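Coenzyme Q-binding protein COQ10 START domain-containing protein (Thermus thermophilus, PDB 2D4R) is of unknown function but probably binds a lipid or similar hydrophobic ligand, as a putative member of the START domain superfamily. Local coordinates at residues 4-9 against 133-138. Sequence-based numbering, arbitrary orientation.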
loop_
_atom_site.group_PDB
_atom_site.type_symbol
_atom_site.label_atom_id
_atom_site.label_comp_id
_atom_site.label_asym_id
_atom_site.label_seq_id
_atom_site.Cartn_x
_atom_site.Cartn_y
_atom_site.Cartn_z
ATOM N N VAL A 4 10.612 -4.613 -1.003
ATOM C CA VAL A 4 10.285 -4.645 0.419
ATOM C C VAL A 4 9.018 -5.488 0.574
ATOM O O VAL A 4 8.219 -5.585 -0.346
ATOM C CB VAL A 4 10.037 -3.209 0.956
ATOM C CG1 VAL A 4 9.274 -3.254 2.256
ATOM C CG2 VAL A 4 11.358 -2.502 1.178
ATOM N N ARG A 5 8.839 -6.121 1.722
ATOM C CA ARG A 5 7.584 -6.811 1.983
ATOM C C ARG A 5 7.252 -6.788 3.456
ATOM O O ARG A 5 8.121 -6.998 4.302
ATOM C CB ARG A 5 7.659 -8.250 1.502
ATOM C CG ARG A 5 8.843 -8.996 2.030
ATOM C CD ARG A 5 8.426 -9.855 3.193
ATOM N NE ARG A 5 7.268 -10.680 2.860
ATOM C CZ ARG A 5 6.712 -11.539 3.707
ATOM N NH1 ARG A 5 5.658 -12.260 3.342
ATOM N NH2 ARG A 5 7.220 -11.668 4.925
ATOM N N ALA A 6 5.989 -6.517 3.752
ATOM C CA ALA A 6 5.510 -6.505 5.117
ATOM C C ALA A 6 4.433 -7.571 5.233
ATOM O O ALA A 6 3.773 -7.907 4.245
ATOM C CB ALA A 6 4.945 -5.141 5.456
ATOM N N GLU A 7 4.267 -8.096 6.444
ATOM C CA GLU A 7 3.343 -9.190 6.725
ATOM C C GLU A 7 2.655 -8.851 8.040
ATOM O O GLU A 7 3.307 -8.438 8.996
ATOM C CB GLU A 7 4.133 -10.496 6.862
ATOM C CG GLU A 7 3.325 -11.778 6.801
ATOM C CD GLU A 7 4.215 -13.008 6.702
ATOM O OE1 GLU A 7 4.954 -13.289 7.671
ATOM O OE2 GLU A 7 4.181 -13.692 5.655
ATOM N N ARG A 8 1.339 -9.010 8.096
ATOM C CA ARG A 8 0.620 -8.628 9.297
ATOM C C ARG A 8 -0.655 -9.450 9.471
ATOM O O ARG A 8 -1.406 -9.676 8.505
ATOM C CB ARG A 8 0.290 -7.134 9.242
ATOM C CG ARG A 8 -0.231 -6.544 10.542
ATOM C CD ARG A 8 -0.190 -5.035 10.475
ATOM N NE ARG A 8 -0.707 -4.392 11.676
ATOM C CZ ARG A 8 0.021 -4.137 12.756
ATOM N NH1 ARG A 8 -0.531 -3.540 13.805
ATOM N NH2 ARG A 8 1.300 -4.490 12.792
ATOM N N TYR A 9 -0.891 -9.899 10.706
ATOM C CA TYR A 9 -2.092 -10.662 11.033
ATOM C C TYR A 9 -3.215 -9.737 11.492
ATOM O O TYR A 9 -3.022 -8.915 12.389
ATOM C CB TYR A 9 -1.800 -11.686 12.134
ATOM C CG TYR A 9 -3.048 -12.367 12.633
ATOM C CD1 TYR A 9 -3.648 -13.384 11.890
ATOM C CD2 TYR A 9 -3.677 -11.945 13.811
ATOM C CE1 TYR A 9 -4.848 -13.958 12.298
ATOM C CE2 TYR A 9 -4.877 -12.518 14.229
ATOM C CZ TYR A 9 -5.459 -13.522 13.463
ATOM O OH TYR A 9 -6.664 -14.066 13.838
ATOM N N SER A 133 3.639 0.216 7.881
ATOM C CA SER A 133 2.654 1.168 8.394
ATOM C C SER A 133 1.359 1.148 7.594
ATOM O O SER A 133 0.283 1.369 8.142
ATOM C CB SER A 133 3.216 2.588 8.376
ATOM O OG SER A 133 3.216 3.106 7.058
ATOM N N LEU A 134 1.461 0.894 6.294
ATOM C CA LEU A 134 0.254 0.772 5.489
ATOM C C LEU A 134 -0.579 -0.374 6.039
ATOM O O LEU A 134 -1.805 -0.327 6.012
ATOM C CB LEU A 134 0.593 0.534 4.005
ATOM C CG LEU A 134 1.002 1.760 3.169
ATOM C CD1 LEU A 134 1.121 1.380 1.706
ATOM C CD2 LEU A 134 -0.030 2.868 3.318
ATOM N N LEU A 135 0.093 -1.390 6.568
ATOM C CA LEU A 135 -0.597 -2.580 7.068
ATOM C C LEU A 135 -1.114 -2.424 8.497
ATOM O O LEU A 135 -2.153 -2.970 8.854
ATOM C CB LEU A 135 0.327 -3.790 7.010
ATOM C CG LEU A 135 0.661 -4.373 5.646
ATOM C CD1 LEU A 135 1.284 -5.751 5.865
ATOM C CD2 LEU A 135 -0.586 -4.483 4.799
ATOM N N LYS A 136 -0.376 -1.690 9.318
ATOM C CA LYS A 136 -0.826 -1.409 10.672
ATOM C C LYS A 136 -2.012 -0.449 10.599
ATOM O O LYS A 136 -2.928 -0.513 11.414
ATOM C CB LYS A 136 0.324 -0.798 11.486
ATOM C CG LYS A 136 0.007 -0.564 12.954
ATOM C CD LYS A 136 -0.548 0.839 13.181
ATOM C CE LYS A 136 -0.673 1.125 14.660
ATOM N NZ LYS A 136 0.593 0.787 15.363
ATOM N N GLY A 137 -1.988 0.436 9.608
ATOM C CA GLY A 137 -3.118 1.311 9.376
ATOM C C GLY A 137 -4.347 0.551 8.899
ATOM O O GLY A 137 -5.469 0.940 9.210
ATOM N N LEU A 138 -4.149 -0.529 8.147
ATOM C CA LEU A 138 -5.281 -1.354 7.713
ATOM C C LEU A 138 -5.868 -2.113 8.906
ATOM O O LEU A 138 -7.085 -2.268 9.005
ATOM C CB LEU A 138 -4.862 -2.331 6.589
ATOM C CG LEU A 138 -5.791 -3.516 6.273
ATOM C CD1 LEU A 138 -7.173 -2.999 5.922
ATOM C CD2 LEU A 138 -5.233 -4.351 5.123
#
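L135 rises from helix 120-144 against A6 and R8, which face it from edge strand 3-10; the two short segments run nearly parallel, 21° apart, with axes 8.4 Å from each other. The L135 side chain ends with CD1 3.7 Å from A6 CB and equally near the A6 carbonyl, while L135 CB packs 3.7 Å from R8 CD. V102 and L104 of the neighbouring strand, together with W91, also touch L135, which is thus buried where the long C-terminal helix lies across the sheet of this Bet v 1-like, helix-grip fold.

R8 reaches over the helix backbone. With CG anti to its N (chi1 -169°) and the chain extended as far as NE, CD comes 3.3 Å from L135 O; NE lies 3.5 Å from that oxygen, but at too poor an angle for a hydrogen bond. The guanidinium then turns (chi4 86°) so that one face lies over K136, whose CG is 3.1 Å from NH1. K136 NZ ends 4.7 Å from R8 NH1.

On the other side of the strand, R5 and E7 form a salt bridge, R5 NH1 to E7 OE2 at 3.1 Å; OE2 sits at the guanidinium edge, in its plane, whereas NH1 lies above the carboxylate plane. Shortening R8 to alanine would probably uncover the K136 CB and CG methylenes, lose the CD packing on L135 CB and leave E139 without its distant positive partner. With neither hydrogen bonds nor salt bridges between the segments, the contact rests on apolar and aliphatic packing, and the two nearby positive charges probably oppose it slightly, a cost that the weak, long ion pair of R8 with E139 may partly offset.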